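MMACHC-like protein (Caenorhabditis elegans, PDB 5UJC) probably reduces cyanocobalamin to cob(II)alamin with a flavin and NADPH, and removes the alkyl group of alkylcobalamins with glutathione during vitamin B12 processing. Local coordinates at residues Glu103-Ser106 against Glu107-Lys111. Sequence-based numbering, arbitrary orientation.
Sequences EIMS and EKLRK
Over the last turns of helix 93-109, Glu103 forms a salt bridge with Arg110, seven residues on. Arg110 NH1 reaches Glu103 OE2 at 3.2 Å on its syn side, tilted 28° out of the carboxylate plane, while OE2 lies almost in the guanidinium plane. Arg110 NH2 adds a weak bond to Glu103 OE1 at 3.4 Å. The carboxylate thus sits at the edge of the guanidinium, the planes 26° apart. Glu103 gets there with CG anti to its own N (chi1 180°) and a bend at chi2, while the extended Arg110 chain runs back along the helix, one guanidinium face over Ser106 CB. Crossing Glu103 at about a right angle, Glu107 brings its OE2 within 3.1 Å of Glu103 OE2, a like-charge approach that Arg110 probably offsets in part. The helix backbone is held by Glu107 N to Glu103 O (3.0 Å) and Leu109 N to Met105 O (2.9 Å). With an alanine in place of Glu103, Arg110 would probably lose both bonds and turn more freely. Ser106 OG bonds Leu102 O one turn back. Facing inward, Met105 SD lies alongside Leu109 CD2 at 3.7 Å; both side chains pack on Leu190 of strand 185-196, and Leu109 also meets Ile11 of helix 5-18.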
ATOM      1  N   GLU A 103       5.742  13.606   6.537  1.00 13.17           N
ATOM      2  CA  GLU A 103       6.327  14.929   6.724  1.00 17.15           C
ATOM      3  C   GLU A 103       7.635  14.840   7.509  1.00 15.93           C
ATOM      4  O   GLU A 103       8.603  15.486   7.162  1.00 17.89           O
ATOM      5  CB  GLU A 103       5.347  15.870   7.428  1.00 19.70           C
ATOM      6  CG  GLU A 103       5.880  17.279   7.671  1.00 24.82           C
ATOM      7  CD  GLU A 103       6.491  17.923   6.412  1.00 34.18           C
ATOM      8  OE1 GLU A 103       5.979  17.678   5.291  1.00 41.96           O
ATOM      9  OE2 GLU A 103       7.472  18.678   6.547  1.00 39.00           O
ATOM     10  N   ILE A 104       7.660  14.011   8.542  1.00 15.67           N
ATOM     11  CA  ILE A 104       8.899  13.804   9.315  1.00 16.80           C
ATOM     12  C   ILE A 104      10.023  13.228   8.427  1.00 15.96           C
ATOM     13  O   ILE A 104      11.172  13.692   8.457  1.00 19.12           O
ATOM     14  CB  ILE A 104       8.629  12.916  10.542  1.00 21.36           C
ATOM     15  CG1 ILE A 104       7.762  13.703  11.558  1.00 24.83           C
ATOM     16  CG2 ILE A 104       9.937  12.456  11.189  1.00 24.65           C
ATOM     17  CD1 ILE A 104       7.082  12.841  12.602  1.00 27.57           C
ATOM     18  N   MET A 105       9.664  12.244   7.613  1.00 13.58           N
ATOM     19  CA  MET A 105      10.578  11.679   6.675  1.00 13.10           C
ATOM     20  C   MET A 105      11.073  12.741   5.678  1.00 12.58           C
ATOM     21  O   MET A 105      12.252  12.813   5.386  1.00 14.27           O
ATOM     22  CB  MET A 105       9.919  10.512   5.934  1.00 13.12           C
ATOM     23  CG  MET A 105      10.803   9.818   4.936  1.00 14.37           C
ATOM     24  SD  MET A 105      10.794  10.621   3.332  1.00 17.50           S
ATOM     25  CE  MET A 105       9.174  10.183   2.808  1.00 20.63           C
ATOM     26  N   SER A 106      10.140  13.521   5.136  1.00 12.57           N
ATOM     27  CA  SER A 106      10.441  14.475   4.082  1.00 14.19           C
ATOM     28  C   SER A 106      11.390  15.545   4.544  1.00 15.50           C
ATOM     29  O   SER A 106      12.221  16.015   3.779  1.00 17.78           O
ATOM     30  CB  SER A 106       9.146  15.120   3.569  1.00 15.59           C
ATOM     31  OG  SER A 106       8.381  14.188   2.830  1.00 19.91           O
ATOM     32  N   GLU A 107      11.270  15.929   5.805  1.00 15.63           N
ATOM     33  CA  GLU A 107      12.142  16.950   6.375  1.00 18.13           C
ATOM     34  C   GLU A 107      13.611  16.504   6.358  1.00 17.41           C
ATOM     35  O   GLU A 107      14.516  17.302   6.104  1.00 20.92           O
ATOM     36  CB  GLU A 107      11.689  17.248   7.783  1.00 22.76           C
ATOM     37  CG  GLU A 107      10.408  18.082   7.821  1.00 36.30           C
ATOM     38  CD  GLU A 107       9.950  18.417   9.228  1.00 53.14           C
ATOM     39  OE1 GLU A 107      10.765  18.282  10.170  1.00 69.56           O
ATOM     40  OE2 GLU A 107       8.770  18.833   9.389  1.00 61.08           O
ATOM     41  N   LYS A 108      13.838  15.219   6.552  1.00 16.41           N
ATOM     42  CA  LYS A 108      15.186  14.671   6.427  1.00 15.66           C
ATOM     43  C   LYS A 108      15.566  14.423   4.957  1.00 13.39           C
ATOM     44  O   LYS A 108      16.707  14.678   4.551  1.00 15.05           O
ATOM     45  CB  LYS A 108      15.315  13.380   7.216  1.00 19.41           C
ATOM     46  CG  LYS A 108      15.076  13.535   8.716  1.00 26.96           C
ATOM     47  CD  LYS A 108      16.152  14.369   9.372  1.00 32.88           C
ATOM     48  CE  LYS A 108      16.031  14.338  10.898  1.00 38.78           C
ATOM     49  NZ  LYS A 108      16.669  15.521  11.525  1.00 46.13           N
ATOM     50  N   LEU A 109      14.617  13.896   4.168  1.00 13.05           N
ATOM     51  CA  LEU A 109      14.876  13.539   2.789  1.00 13.57           C
ATOM     52  C   LEU A 109      15.288  14.760   1.961  1.00 14.00           C
ATOM     53  O   LEU A 109      16.164  14.665   1.121  1.00 12.25           O
ATOM     54  CB  LEU A 109      13.641  12.875   2.172  1.00 13.84           C
ATOM     55  CG  LEU A 109      13.774  12.487   0.693  1.00 16.14           C
ATOM     56  CD1 LEU A 109      14.923  11.551   0.457  1.00 17.70           C
ATOM     57  CD2 LEU A 109      12.483  11.851   0.221  1.00 17.70           C
ATOM     58  N   ARG A 110      14.659  15.909   2.223  1.00 12.99           N
ATOM     59  CA  ARG A 110      14.960  17.147   1.464  1.00 13.65           C
ATOM     60  C   ARG A 110      16.439  17.548   1.572  1.00 13.48           C
ATOM     61  O   ARG A 110      16.975  18.233   0.689  1.00 14.63           O
ATOM     62  CB  ARG A 110      14.088  18.320   1.948  1.00 18.69           C
ATOM     63  CG  ARG A 110      12.632  18.240   1.523  1.00 24.43           C
ATOM     64  CD  ARG A 110      11.760  19.281   2.237  1.00 32.13           C
ATOM     65  NE  ARG A 110      10.330  18.937   2.133  1.00 37.95           N
ATOM     66  CZ  ARG A 110       9.487  18.774   3.164  1.00 33.30           C
ATOM     67  NH1 ARG A 110       9.890  18.938   4.432  1.00 37.53           N
ATOM     68  NH2 ARG A 110       8.223  18.461   2.921  1.00 42.56           N
ATOM     69  N   LYS A 111      17.089  17.156   2.662  1.00 14.08           N
ATOM     70  CA  LYS A 111      18.501  17.483   2.853  1.00 15.41           C
ATOM     71  C   LYS A 111      19.448  16.562   2.057  1.00 14.95           C
ATOM     72  O   LYS A 111      20.639  16.853   1.905  1.00 16.57           O
ATOM     73  CB  LYS A 111      18.851  17.463   4.345  1.00 16.97           C
ATOM     74  CG  LYS A 111      18.035  18.444   5.156  1.00 23.71           C
ATOM     75  CD  LYS A 111      18.480  18.462   6.611  1.00 33.88           C
ATOM     76  CE  LYS A 111      17.391  18.960   7.530  1.00 42.94           C
ATOM     77  NZ  LYS A 111      17.762  18.802   8.967  1.00 52.49           N
TER